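Local coordinates for protein MJ1225 (PDB 3KH5), which probably acts as an archaeal counterpart of the AMPK gamma subunit, binding AMP and ADP through its four CBS repeats, at residues V17-A26 with A81-I89; R37-V48 with G116-L127. All coordinates share one frame; numbering follows the deposited sequence.

How the interactions relate
Both interactions belong to the N-terminal half of the chain, their centres about 17 Å apart, and their segments alternate: 17-26, 37-48, 81-89, 116-127. Helix 23-33, which begins in interaction 1, leads directly into strand 37-41 of interaction 2. The two also touch, V17 pairing through its backbone with P39 and V41 on that strand. Interaction 1 ties the start of helix 23-33 to the loop between helix 78-81 and strand 97-98, with an AMP at its outer side; interaction 2 joins the equivalent hairpins of the two repeats, with two ADP molecules at its inner end. The pair of repeats is thus linked both near its periphery and across its nucleotide clefts.

Interaction 1 of 2, residues V17-A26 with A81-I89; sequences VYPTTTIRKA and AINEPVREI. With AMP (adenosine monophosphate), chain F.
I23 forms the dense side of this contact, its side chain lying against I82 and I89 while its backbone N donates to E84 O (2.9 Å). With CG1 anti to its carbonyl carbon (chi1 -68°), I23 CG1 lies 3.7 Å from I89 CD1, the two chains at about a right angle, while the second branch of I23, CG2, meets I82 CG2. F60 of helix 54-63 packs on all three isoleucines. Further along, V86 turns one methyl, CG2, to A26 CB (3.9 Å) and the other, CG1, to V17, beside V40 of strand 37-41.

Between these apolar groups the backbones are stitched together by further bonds. V86 N reaches T21 O at 2.7 Å, R87 N approaches P19 O in its carbonyl plane, and R24 N is bound to I82 O on a lone pair (2.8 Å). Helix 23-33 of the first CBS repeat starts here: T22 is its N-cap, and OG1, set between backbone N and carbonyl carbon (chi1 63°), accepts from K25 N at 3.0 Å. The 81-89 chain thus lies against the first turn of that helix, and R24 N spends its hydrogen on I82.

The outer side is looser. The extended R24 chain runs past I82 CD1, which sits at the edge of its guanidinium, near the plane; R87 NH1 merely approaches T20 CG2 at 3.9 Å, and N83 touches T22 CG2 through its backbone O while its side chain starts away from 17-26. E84 sends its carboxylate away from the 17-26 segment to H74. Beyond it, E88 faces the bound AMP, whose N6 donates both to E88 O and to E88 OE1 (3.1 Å), so that main chain and side chain together grip the adenine amino group.

Interaction 2 of 2, residues R37-V48 with G116-L127; sequences RLPVVNAGNNKV and GGAPIVNDENQL. With ADP (adenosine-5'-diphosphate), chain D; ADP (adenosine-5'-diphosphate), chain B.
G116 and G117 open the second segment against one face of the R37 guanidinium, G117 N standing 3.1 Å from its plane, offset toward the rim. A CB on G117 would clash with R37 NE. The arginine extends from its strand with CG opposite the backbone N (chi1 178°), then bends at chi3, bringing NH1 to O3B of the chain D ADP (2.8 Å) and NH2 to its O2B and O3B. R37 O meanwhile accepts from N6 of the chain B ADP, and G117 O from N6 of the chain D ADP, so each strand reads one adenine. A leucine in place of R37 would probably leave the chain D beta-phosphate without these bonds and its charge less well balanced.

P119 comes next, its ring approaching P39 and V48, and then V121, whose CG1 meets V48 CG2 at 3.7 Å. The segments are the corresponding strand-and-turn parts of beta hairpins in two CBS repeats, packed face to face through side chains and bonded at their turns, consistent with a tandem (Bateman) module.

In the turn N122-N125, N122 OD1 accepts from E124 N, an Asx turn, and from Q126 N, the two reaching it from opposite faces. E124 O lies alongside the extended K47 side chain, 3.3 Å from K47 CG. N125 O then takes V48 N at 3.0 Å, while N125 ND2 makes a weak bond to V48 O. The backbone of Q126 forms a single beta bridge with that of K47, and Q126 NE2 reaches N45 O (2.8 Å), the acceptor lying in its amide plane. L127 N binds N46 O, and its CD1 rests on V48 CG2.

Interaction 1 of 2, residues V17-A26 with A81-I89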
loop_
_atom_site.group_PDB
_atom_site.type_symbol
_atom_site.label_atom_id
_atom_site.label_comp_id
_atom_site.label_asym_id
_atom_site.label_seq_id
_atom_site.Cartn_x
_atom_site.Cartn_y
_atom_site.Cartn_z
ATOM N N VAL A 17 -1.283 -7.376 14.683
ATOM C CA VAL A 17 -0.787 -6.736 15.906
ATOM C C VAL A 17 -1.957 -6.423 16.862
ATOM O O VAL A 17 -3.125 -6.623 16.511
ATOM C CB VAL A 17 0.057 -5.457 15.610
ATOM C CG1 VAL A 17 1.276 -5.793 14.754
ATOM C CG2 VAL A 17 -0.789 -4.369 14.949
ATOM N N TYR A 18 -1.634 -5.947 18.066
ATOM C CA TYR A 18 -2.635 -5.571 19.077
ATOM C C TYR A 18 -2.679 -4.062 19.247
ATOM O O TYR A 18 -1.735 -3.379 18.849
ATOM C CB TYR A 18 -2.317 -6.237 20.418
ATOM C CG TYR A 18 -2.035 -7.699 20.253
ATOM C CD1 TYR A 18 -3.066 -8.599 19.988
ATOM C CD2 TYR A 18 -0.732 -8.183 20.312
ATOM C CE1 TYR A 18 -2.807 -9.952 19.810
ATOM C CE2 TYR A 18 -0.460 -9.532 20.138
ATOM C CZ TYR A 18 -1.501 -10.412 19.888
ATOM O OH TYR A 18 -1.234 -11.750 19.714
ATOM N N PRO A 19 -3.771 -3.527 19.841
ATOM C CA PRO A 19 -3.864 -2.076 20.019
ATOM C C PRO A 19 -2.713 -1.506 20.840
ATOM O O PRO A 19 -2.319 -0.356 20.629
ATOM C CB PRO A 19 -5.185 -1.895 20.782
ATOM C CG PRO A 19 -5.981 -3.091 20.441
ATOM C CD PRO A 19 -5.000 -4.210 20.290
ATOM N N THR A 20 -2.177 -2.309 21.756
ATOM C CA THR A 20 -1.085 -1.864 22.624
ATOM C C THR A 20 0.319 -2.172 22.083
ATOM O O THR A 20 1.318 -1.781 22.696
ATOM C CB THR A 20 -1.232 -2.412 24.060
ATOM O OG1 THR A 20 -1.466 -3.825 24.014
ATOM C CG2 THR A 20 -2.390 -1.734 24.779
ATOM N N THR A 21 0.398 -2.877 20.956
ATOM C CA THR A 21 1.664 -3.051 20.247
ATOM C C THR A 21 2.157 -1.657 19.845
ATOM O O THR A 21 1.379 -0.855 19.328
ATOM C CB THR A 21 1.470 -3.933 18.992
ATOM O OG1 THR A 21 0.914 -5.197 19.376
ATOM C CG2 THR A 21 2.789 -4.171 18.263
ATOM N N THR A 22 3.429 -1.355 20.105
ATOM C CA THR A 22 3.986 -0.049 19.736
ATOM C C THR A 22 4.057 0.103 18.225
ATOM O O THR A 22 4.144 -0.891 17.499
ATOM C CB THR A 22 5.414 0.183 20.299
ATOM O OG1 THR A 22 6.313 -0.780 19.738
ATOM C CG2 THR A 22 5.439 0.084 21.815
ATOM N N ILE A 23 4.029 1.349 17.759
ATOM C CA ILE A 23 4.301 1.669 16.355
ATOM C C ILE A 23 5.621 1.033 15.879
ATOM O O ILE A 23 5.662 0.429 14.800
ATOM C CB ILE A 23 4.301 3.207 16.114
ATOM C CG1 ILE A 23 2.886 3.777 16.299
ATOM C CG2 ILE A 23 4.850 3.548 14.721
ATOM C CD1 ILE A 23 2.831 5.281 16.575
ATOM N N ARG A 24 6.685 1.160 16.683
ATOM C CA ARG A 24 7.990 0.550 16.353
ATOM C C ARG A 24 7.847 -0.947 16.076
ATOM O O ARG A 24 8.314 -1.431 15.044
ATOM C CB ARG A 24 9.074 0.790 17.435
ATOM C CG ARG A 24 10.496 0.228 17.048
ATOM C CD ARG A 24 11.592 0.346 18.151
ATOM N NE ARG A 24 12.852 -0.353 17.809
ATOM C CZ ARG A 24 13.983 0.239 17.410
ATOM N NH1 ARG A 24 14.052 1.559 17.273
ATOM N NH2 ARG A 24 15.054 -0.500 17.134
ATOM N N LYS A 25 7.197 -1.669 16.992
ATOM C CA LYS A 25 7.005 -3.120 16.857
ATOM C C LYS A 25 6.125 -3.480 15.657
ATOM O O LYS A 25 6.361 -4.492 14.995
ATOM C CB LYS A 25 6.431 -3.724 18.151
ATOM C CG LYS A 25 6.270 -5.259 18.158
ATOM C CD LYS A 25 7.587 -5.988 18.423
ATOM C CE LYS A 25 7.414 -7.508 18.385
ATOM N NZ LYS A 25 8.712 -8.225 18.571
ATOM N N ALA A 26 5.112 -2.654 15.390
ATOM C CA ALA A 26 4.259 -2.821 14.212
ATOM C C ALA A 26 5.075 -2.697 12.927
ATOM O O ALA A 26 4.900 -3.488 11.999
ATOM C CB ALA A 26 3.118 -1.810 14.226
ATOM N N ALA A 81 8.254 8.808 19.756
ATOM C CA ALA A 81 6.900 8.721 19.206
ATOM C C ALA A 81 6.534 7.302 18.801
ATOM O O ALA A 81 5.383 6.888 18.943
ATOM C CB ALA A 81 6.739 9.670 18.024
ATOM N N ILE A 82 7.516 6.554 18.304
ATOM C CA ILE A 82 7.266 5.177 17.881
ATOM C C ILE A 82 7.081 4.201 19.041
ATOM O O ILE A 82 6.765 3.032 18.821
ATOM C CB ILE A 82 8.320 4.641 16.877
ATOM C CG1 ILE A 82 9.736 4.722 17.456
ATOM C CG2 ILE A 82 8.199 5.374 15.536
ATOM C CD1 ILE A 82 10.803 4.032 16.613
ATOM N N ASN A 83 7.271 4.681 20.270
ATOM C CA ASN A 83 6.923 3.894 21.455
ATOM C C ASN A 83 5.434 3.975 21.820
ATOM O O ASN A 83 4.962 3.216 22.672
ATOM C CB ASN A 83 7.828 4.238 22.651
ATOM C CG ASN A 83 9.196 3.561 22.568
ATOM O OD1 ASN A 83 9.432 2.700 21.716
ATOM N ND2 ASN A 83 10.101 3.947 23.461
ATOM N N GLU A 84 4.699 4.874 21.164
ATOM C CA GLU A 84 3.241 4.955 21.311
ATOM C C GLU A 84 2.569 3.679 20.806
ATOM O O GLU A 84 3.048 3.070 19.850
ATOM C CB GLU A 84 2.681 6.159 20.540
ATOM C CG GLU A 84 3.088 7.525 21.088
ATOM C CD GLU A 84 2.257 7.977 22.279
ATOM O OE1 GLU A 84 2.615 9.009 22.882
ATOM O OE2 GLU A 84 1.250 7.316 22.614
ATOM N N PRO A 85 1.454 3.273 21.445
ATOM C CA PRO A 85 0.681 2.137 20.959
ATOM C C PRO A 85 0.109 2.417 19.572
ATOM O O PRO A 85 -0.253 3.558 19.258
ATOM C CB PRO A 85 -0.440 1.999 21.993
ATOM C CG PRO A 85 -0.567 3.343 22.603
ATOM C CD PRO A 85 0.826 3.899 22.627
ATOM N N VAL A 86 0.051 1.369 18.758
ATOM C CA VAL A 86 -0.420 1.459 17.390
ATOM C C VAL A 86 -1.853 2.013 17.339
ATOM O O VAL A 86 -2.253 2.588 16.327
ATOM C CB VAL A 86 -0.271 0.090 16.648
ATOM C CG1 VAL A 86 -1.477 -0.813 16.881
ATOM C CG2 VAL A 86 -0.038 0.301 15.163
ATOM N N ARG A 87 -2.603 1.874 18.437
ATOM C CA ARG A 87 -3.969 2.405 18.485
ATOM C C ARG A 87 -4.003 3.919 18.230
ATOM O O ARG A 87 -5.020 4.443 17.757
ATOM C CB ARG A 87 -4.695 2.024 19.790
ATOM C CG ARG A 87 -4.365 2.898 20.982
ATOM C CD ARG A 87 -4.850 2.298 22.285
ATOM N NE ARG A 87 -4.169 2.937 23.408
ATOM C CZ ARG A 87 -4.145 2.474 24.655
ATOM N NH1 ARG A 87 -4.775 1.347 24.974
ATOM N NH2 ARG A 87 -3.485 3.146 25.590
ATOM N N GLU A 88 -2.895 4.615 18.493
ATOM C CA GLU A 88 -2.826 6.057 18.234
ATOM C C GLU A 88 -2.890 6.428 16.747
ATOM O O GLU A 88 -3.323 7.532 16.412
ATOM C CB GLU A 88 -1.585 6.696 18.880
ATOM C CG GLU A 88 -1.631 6.804 20.412
ATOM C CD GLU A 88 -2.592 7.872 20.945
ATOM O OE1 GLU A 88 -2.993 8.784 20.186
ATOM O OE2 GLU A 88 -2.936 7.796 22.145
ATOM N N ILE A 89 -2.466 5.521 15.865
ATOM C CA ILE A 89 -2.401 5.823 14.426
ATOM C C ILE A 89 -3.120 4.832 13.497
ATOM O O ILE A 89 -3.130 5.025 12.277
ATOM C CB ILE A 89 -0.933 6.053 13.925
ATOM C CG1 ILE A 89 -0.089 4.774 14.031
ATOM C CG2 ILE A 89 -0.284 7.235 14.653
ATOM C CD1 ILE A 89 1.162 4.786 13.155
HETATM P P AMP F . -1.954 15.565 24.185
HETATM O O1P AMP F . -3.390 15.754 24.498
HETATM O O2P AMP F . -1.612 14.040 23.749
HETATM O O3P AMP F . -1.021 15.859 25.471
HETATM O "O5'" AMP F . -1.418 16.543 23.032
HETATM C "C5'" AMP F . -0.265 16.179 22.281
HETATM C "C4'" AMP F . -0.132 17.008 20.983
HETATM O "O4'" AMP F . 0.139 16.106 19.865
HETATM C "C3'" AMP F . -1.374 17.814 20.575
HETATM O "O3'" AMP F . -0.985 18.969 19.813
HETATM C "C2'" AMP F . -2.158 16.824 19.716
HETATM O "O2'" AMP F . -2.896 17.522 18.705
HETATM C "C1'" AMP F . -1.069 15.972 19.055
HETATM N N9 AMP F . -1.421 14.529 18.996
HETATM C C8 AMP F . -1.519 13.691 20.031
HETATM N N7 AMP F . -1.847 12.477 19.588
HETATM C C5 AMP F . -1.950 12.542 18.266
HETATM C C6 AMP F . -2.256 11.614 17.276
HETATM N N6 AMP F . -2.524 10.352 17.597
HETATM N N1 AMP F . -2.278 12.013 15.991
HETATM C C2 AMP F . -2.013 13.272 15.662
HETATM N N3 AMP F . -1.718 14.180 16.584
HETATM C C4 AMP F . -1.678 13.846 17.887
#

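Interaction 2 of 2, residues R37-V48 with G116-L127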
loop_
_atom_site.group_PDB
_atom_site.type_symbol
_atom_site.label_atom_id
_atom_site.label_comp_id
_atom_site.label_asym_id
_atom_site.label_seq_id
_atom_site.Cartn_x
_atom_site.Cartn_y
_atom_site.Cartn_z
ATOM N N ARG A 37 0.103 -4.794 5.302
ATOM C CA ARG A 37 -1.269 -4.544 5.769
ATOM C C ARG A 37 -1.557 -5.404 6.996
ATOM O O ARG A 37 -1.683 -6.627 6.889
ATOM C CB ARG A 37 -2.282 -4.846 4.656
ATOM C CG ARG A 37 -3.759 -4.666 5.040
ATOM C CD ARG A 37 -4.711 -5.244 3.975
ATOM N NE ARG A 37 -4.339 -4.823 2.626
ATOM C CZ ARG A 37 -4.793 -3.733 2.013
ATOM N NH1 ARG A 37 -5.671 -2.934 2.610
ATOM N NH2 ARG A 37 -4.367 -3.446 0.786
ATOM N N LEU A 38 -1.656 -4.764 8.161
ATOM C CA LEU A 38 -1.818 -5.494 9.421
ATOM C C LEU A 38 -3.121 -5.196 10.168
ATOM O O LEU A 38 -3.288 -4.085 10.699
ATOM C CB LEU A 38 -0.629 -5.230 10.359
ATOM C CG LEU A 38 0.811 -5.487 9.903
ATOM C CD1 LEU A 38 1.788 -5.072 10.995
ATOM C CD2 LEU A 38 1.032 -6.941 9.517
ATOM N N PRO A 39 -4.044 -6.187 10.228
ATOM C CA PRO A 39 -5.205 -6.084 11.113
ATOM C C PRO A 39 -4.772 -5.926 12.561
ATOM O O PRO A 39 -3.798 -6.549 13.000
ATOM C CB PRO A 39 -5.917 -7.430 10.927
ATOM C CG PRO A 39 -5.521 -7.878 9.578
ATOM C CD PRO A 39 -4.098 -7.418 9.413
ATOM N N VAL A 40 -5.485 -5.067 13.275
ATOM C CA VAL A 40 -5.279 -4.886 14.694
ATOM C C VAL A 40 -6.434 -5.607 15.389
ATOM O O VAL A 40 -7.611 -5.352 15.103
ATOM C CB VAL A 40 -5.177 -3.391 15.078
ATOM C CG1 VAL A 40 -4.823 -3.238 16.549
ATOM C CG2 VAL A 40 -4.122 -2.687 14.219
ATOM N N VAL A 41 -6.085 -6.544 16.265
ATOM C CA VAL A 41 -7.069 -7.393 16.934
ATOM C C VAL A 41 -6.905 -7.351 18.460
ATOM O O VAL A 41 -5.816 -7.058 18.958
ATOM C CB VAL A 41 -6.981 -8.869 16.442
ATOM C CG1 VAL A 41 -7.284 -8.985 14.949
ATOM C CG2 VAL A 41 -5.631 -9.511 16.798
ATOM N N ASN A 42 -7.975 -7.640 19.200
ATOM C CA ASN A 42 -7.856 -7.867 20.646
ATOM C C ASN A 42 -7.116 -9.174 20.929
ATOM O O ASN A 42 -7.254 -10.138 20.169
ATOM C CB ASN A 42 -9.230 -7.924 21.308
ATOM C CG ASN A 42 -10.003 -6.631 21.182
ATOM O OD1 ASN A 42 -11.216 -6.641 20.974
ATOM N ND2 ASN A 42 -9.307 -5.506 21.307
ATOM N N ALA A 43 -6.364 -9.220 22.035
ATOM C CA ALA A 43 -5.467 -10.374 22.308
ATOM C C ALA A 43 -6.011 -11.752 22.799
ATOM O O ALA A 43 -5.471 -12.778 22.373
ATOM C CB ALA A 43 -4.301 -9.919 23.217
ATOM N N GLY A 44 -7.053 -11.846 23.623
ATOM C CA GLY A 44 -8.209 -10.983 23.672
ATOM C C GLY A 44 -9.238 -11.988 23.174
ATOM O O GLY A 44 -9.156 -13.193 23.494
ATOM N N ASN A 45 -10.173 -11.511 22.360
ATOM C CA ASN A 45 -11.151 -12.364 21.675
ATOM C C ASN A 45 -10.923 -12.454 20.156
ATOM O O ASN A 45 -11.765 -12.991 19.428
ATOM C CB ASN A 45 -12.558 -11.835 21.948
ATOM C CG ASN A 45 -12.630 -10.313 21.892
ATOM O OD1 ASN A 45 -13.360 -9.691 22.663
ATOM N ND2 ASN A 45 -11.864 -9.706 20.990
ATOM N N ASN A 46 -9.794 -11.915 19.693
ATOM C CA ASN A 46 -9.436 -11.885 18.266
ATOM C C ASN A 46 -10.359 -11.023 17.396
ATOM O O ASN A 46 -10.394 -11.186 16.174
ATOM C CB ASN A 46 -9.322 -13.311 17.690
ATOM C CG ASN A 46 -8.147 -13.457 16.733
ATOM O OD1 ASN A 46 -7.087 -12.859 16.935
ATOM N ND2 ASN A 46 -8.320 -14.270 15.694
ATOM N N LYS A 47 -11.097 -10.109 18.017
ATOM C CA LYS A 47 -11.965 -9.209 17.265
ATOM C C LYS A 47 -11.152 -8.129 16.567
ATOM O O LYS A 47 -10.230 -7.560 17.155
ATOM C CB LYS A 47 -13.016 -8.571 18.173
ATOM C CG LYS A 47 -14.116 -9.529 18.596
ATOM C CD LYS A 47 -15.033 -8.917 19.642
ATOM C CE LYS A 47 -15.994 -9.967 20.188
ATOM N NZ LYS A 47 -16.879 -9.428 21.258
ATOM N N VAL A 48 -11.504 -7.858 15.312
ATOM C CA VAL A 48 -10.869 -6.796 14.532
ATOM C C VAL A 48 -11.304 -5.439 15.072
ATOM O O VAL A 48 -12.489 -5.098 15.041
ATOM C CB VAL A 48 -11.212 -6.896 13.023
ATOM C CG1 VAL A 48 -10.592 -5.733 12.244
ATOM C CG2 VAL A 48 -10.738 -8.224 12.454
ATOM N N GLY A 116 -7.812 -2.061 -0.821
ATOM C CA GLY A 116 -7.190 -3.116 -1.612
ATOM C C GLY A 116 -7.166 -4.457 -0.905
ATOM O O GLY A 116 -6.760 -5.459 -1.489
ATOM N N GLY A 117 -7.596 -4.473 0.354
ATOM C CA GLY A 117 -7.572 -5.687 1.175
ATOM C C GLY A 117 -8.560 -5.530 2.311
ATOM O O GLY A 117 -8.737 -4.428 2.835
ATOM N N ALA A 118 -9.213 -6.625 2.688
ATOM C CA ALA A 118 -10.242 -6.585 3.729
ATOM C C ALA A 118 -10.200 -7.818 4.624
ATOM O O ALA A 118 -10.194 -8.944 4.117
ATOM C CB ALA A 118 -11.629 -6.431 3.101
ATOM N N PRO A 119 -10.173 -7.614 5.956
ATOM C CA PRO A 119 -10.302 -8.734 6.881
ATOM C C PRO A 119 -11.627 -9.464 6.661
ATOM O O PRO A 119 -12.649 -8.829 6.385
ATOM C CB PRO A 119 -10.294 -8.054 8.256
ATOM C CG PRO A 119 -9.572 -6.774 8.039
ATOM C CD PRO A 119 -10.008 -6.336 6.674
ATOM N N ILE A 120 -11.594 -10.788 6.740
ATOM C CA ILE A 120 -12.816 -11.579 6.704
ATOM C C ILE A 120 -13.123 -11.957 8.142
ATOM O O ILE A 120 -12.266 -12.507 8.841
ATOM C CB ILE A 120 -12.673 -12.829 5.814
ATOM C CG1 ILE A 120 -12.473 -12.410 4.353
ATOM C CG2 ILE A 120 -13.909 -13.722 5.923
ATOM C CD1 ILE A 120 -11.626 -13.382 3.547
ATOM N N VAL A 121 -14.332 -11.632 8.591
ATOM C CA VAL A 121 -14.712 -11.842 9.986
ATOM C C VAL A 121 -15.948 -12.720 10.124
ATOM O O VAL A 121 -16.742 -12.853 9.188
ATOM C CB VAL A 121 -14.957 -10.500 10.746
ATOM C CG1 VAL A 121 -13.731 -9.597 10.680
ATOM C CG2 VAL A 121 -16.200 -9.772 10.216
ATOM N N ASN A 122 -16.107 -13.322 11.300
ATOM C CA ASN A 122 -17.330 -14.054 11.591
ATOM C C ASN A 122 -18.382 -13.126 12.185
ATOM O O ASN A 122 -18.227 -11.901 12.150
ATOM C CB ASN A 122 -17.059 -15.284 12.476
ATOM C CG ASN A 122 -16.530 -14.930 13.856
ATOM O OD1 ASN A 122 -16.621 -13.787 14.309
ATOM N ND2 ASN A 122 -15.977 -15.925 14.541
ATOM N N ASP A 123 -19.448 -13.706 12.727
ATOM C CA ASP A 123 -20.551 -12.912 13.258
ATOM C C ASP A 123 -20.186 -12.136 14.529
ATOM O O ASP A 123 -20.854 -11.153 14.863
ATOM C CB ASP A 123 -21.816 -13.764 13.440
ATOM C CG ASP A 123 -22.642 -13.878 12.153
ATOM O OD1 ASP A 123 -22.289 -13.230 11.140
ATOM O OD2 ASP A 123 -23.653 -14.614 12.157
ATOM N N GLU A 124 -19.120 -12.558 15.216
ATOM C CA GLU A 124 -18.631 -11.840 16.400
ATOM C C GLU A 124 -17.552 -10.809 16.051
ATOM O O GLU A 124 -16.951 -10.214 16.950
ATOM C CB GLU A 124 -18.067 -12.802 17.462
ATOM C CG GLU A 124 -18.285 -14.295 17.215
ATOM C CD GLU A 124 -19.734 -14.724 17.327
ATOM O OE1 GLU A 124 -20.133 -15.642 16.580
ATOM O OE2 GLU A 124 -20.477 -14.149 18.155
ATOM N N ASN A 125 -17.308 -10.604 14.755
ATOM C CA ASN A 125 -16.241 -9.712 14.272
ATOM C C ASN A 125 -14.829 -10.242 14.574
ATOM O O ASN A 125 -13.848 -9.491 14.549
ATOM C CB ASN A 125 -16.431 -8.279 14.803
ATOM C CG ASN A 125 -15.629 -7.247 14.023
ATOM O OD1 ASN A 125 -15.716 -7.168 12.796
ATOM N ND2 ASN A 125 -14.853 -6.441 14.739
ATOM N N GLN A 126 -14.741 -11.544 14.850
ATOM C CA GLN A 126 -13.465 -12.217 15.080
ATOM C C GLN A 126 -12.778 -12.446 13.741
ATOM O O GLN A 126 -13.437 -12.784 12.756
ATOM C CB GLN A 126 -13.677 -13.558 15.796
ATOM C CG GLN A 126 -14.125 -13.459 17.254
ATOM C CD GLN A 126 -14.326 -14.824 17.903
ATOM O OE1 GLN A 126 -15.184 -15.603 17.490
ATOM N NE2 GLN A 126 -13.531 -15.115 18.932
ATOM N N LEU A 127 -11.462 -12.264 13.706
ATOM C CA LEU A 127 -10.711 -12.437 12.469
ATOM C C LEU A 127 -10.704 -13.899 12.026
ATOM O O LEU A 127 -10.336 -14.788 12.797
ATOM C CB LEU A 127 -9.278 -11.919 12.618
ATOM C CG LEU A 127 -8.432 -11.932 11.340
ATOM C CD1 LEU A 127 -8.917 -10.882 10.347
ATOM C CD2 LEU A 127 -6.972 -11.713 11.672
HETATM P PB ADP D . -5.214 0.071 0.171
HETATM O O1B ADP D . -5.689 0.933 -0.949
HETATM O O2B ADP D . -3.928 -0.825 -0.271
HETATM O O3B ADP D . -6.317 -0.985 0.706
HETATM P PA ADP D . -3.354 1.457 1.452
HETATM O O1A ADP D . -3.000 2.792 0.921
HETATM O O2A ADP D . -2.364 0.853 2.598
HETATM O O3A ADP D . -4.830 0.880 1.475
HETATM O "O5'" ADP D . -3.969 2.264 2.753
HETATM C "C5'" ADP D . -4.680 3.540 2.689
HETATM C "C4'" ADP D . -5.519 3.812 3.976
HETATM O "O4'" ADP D . -6.675 2.914 3.951
HETATM C "C3'" ADP D . -4.787 3.560 5.311
HETATM O "O3'" ADP D . -5.162 4.582 6.245
HETATM C "C2'" ADP D . -5.315 2.190 5.748
HETATM O "O2'" ADP D . -5.304 2.032 7.176
HETATM C "C1'" ADP D . -6.747 2.234 5.227
HETATM N N9 ADP D . -7.285 0.857 5.013
HETATM C C8 ADP D . -6.737 -0.168 4.350
HETATM N N7 ADP D . -7.563 -1.220 4.402
HETATM C C5 ADP D . -8.636 -0.857 5.098
HETATM C C6 ADP D . -9.809 -1.493 5.483
HETATM N N6 ADP D . -10.043 -2.758 5.147
HETATM N N1 ADP D . -10.708 -0.802 6.206
HETATM C C2 ADP D . -10.498 0.462 6.555
HETATM N N3 ADP D . -9.390 1.096 6.203
HETATM C C4 ADP D . -8.454 0.460 5.481
HETATM P PB ADP B . -0.817 -5.486 0.965
HETATM O O1B ADP B . 0.246 -6.185 1.723
HETATM O O2B ADP B . -0.196 -4.453 -0.123
HETATM O O3B ADP B . -1.746 -4.567 1.889
HETATM P PA ADP B . -1.286 -7.063 -1.265
HETATM O O1A ADP B . 0.177 -6.976 -1.573
HETATM O O2A ADP B . -2.177 -8.301 -1.872
HETATM O O3A ADP B . -1.804 -6.483 0.176
HETATM O "O5'" ADP B . -0.892 -8.279 -0.220
HETATM C "C5'" ADP B . 0.315 -9.105 -0.277
HETATM C "C4'" ADP B . 0.000 -10.633 -0.275
HETATM O "O4'" ADP B . 0.144 -11.272 1.034
HETATM C "C3'" ADP B . -1.450 -10.831 -0.722
HETATM O "O3'" ADP B . -1.525 -11.861 -1.729
HETATM C "C2'" ADP B . -2.223 -11.231 0.532
HETATM O "O2'" ADP B . -2.955 -12.419 0.219
HETATM C "C1'" ADP B . -1.174 -11.537 1.617
HETATM N N9 ADP B . -1.270 -10.745 2.910
HETATM C C8 ADP B . -1.415 -9.421 3.026
HETATM N N7 ADP B . -1.447 -9.084 4.318
HETATM C C5 ADP B . -1.316 -10.195 5.037
HETATM C C6 ADP B . -1.277 -10.469 6.405
HETATM N N6 ADP B . -1.385 -9.487 7.299
HETATM N N1 ADP B . -1.129 -11.744 6.812
HETATM C C2 ADP B . -1.024 -12.733 5.931
HETATM N N3 ADP B . -1.056 -12.502 4.623
HETATM C C4 ADP B . -1.204 -11.252 4.144
#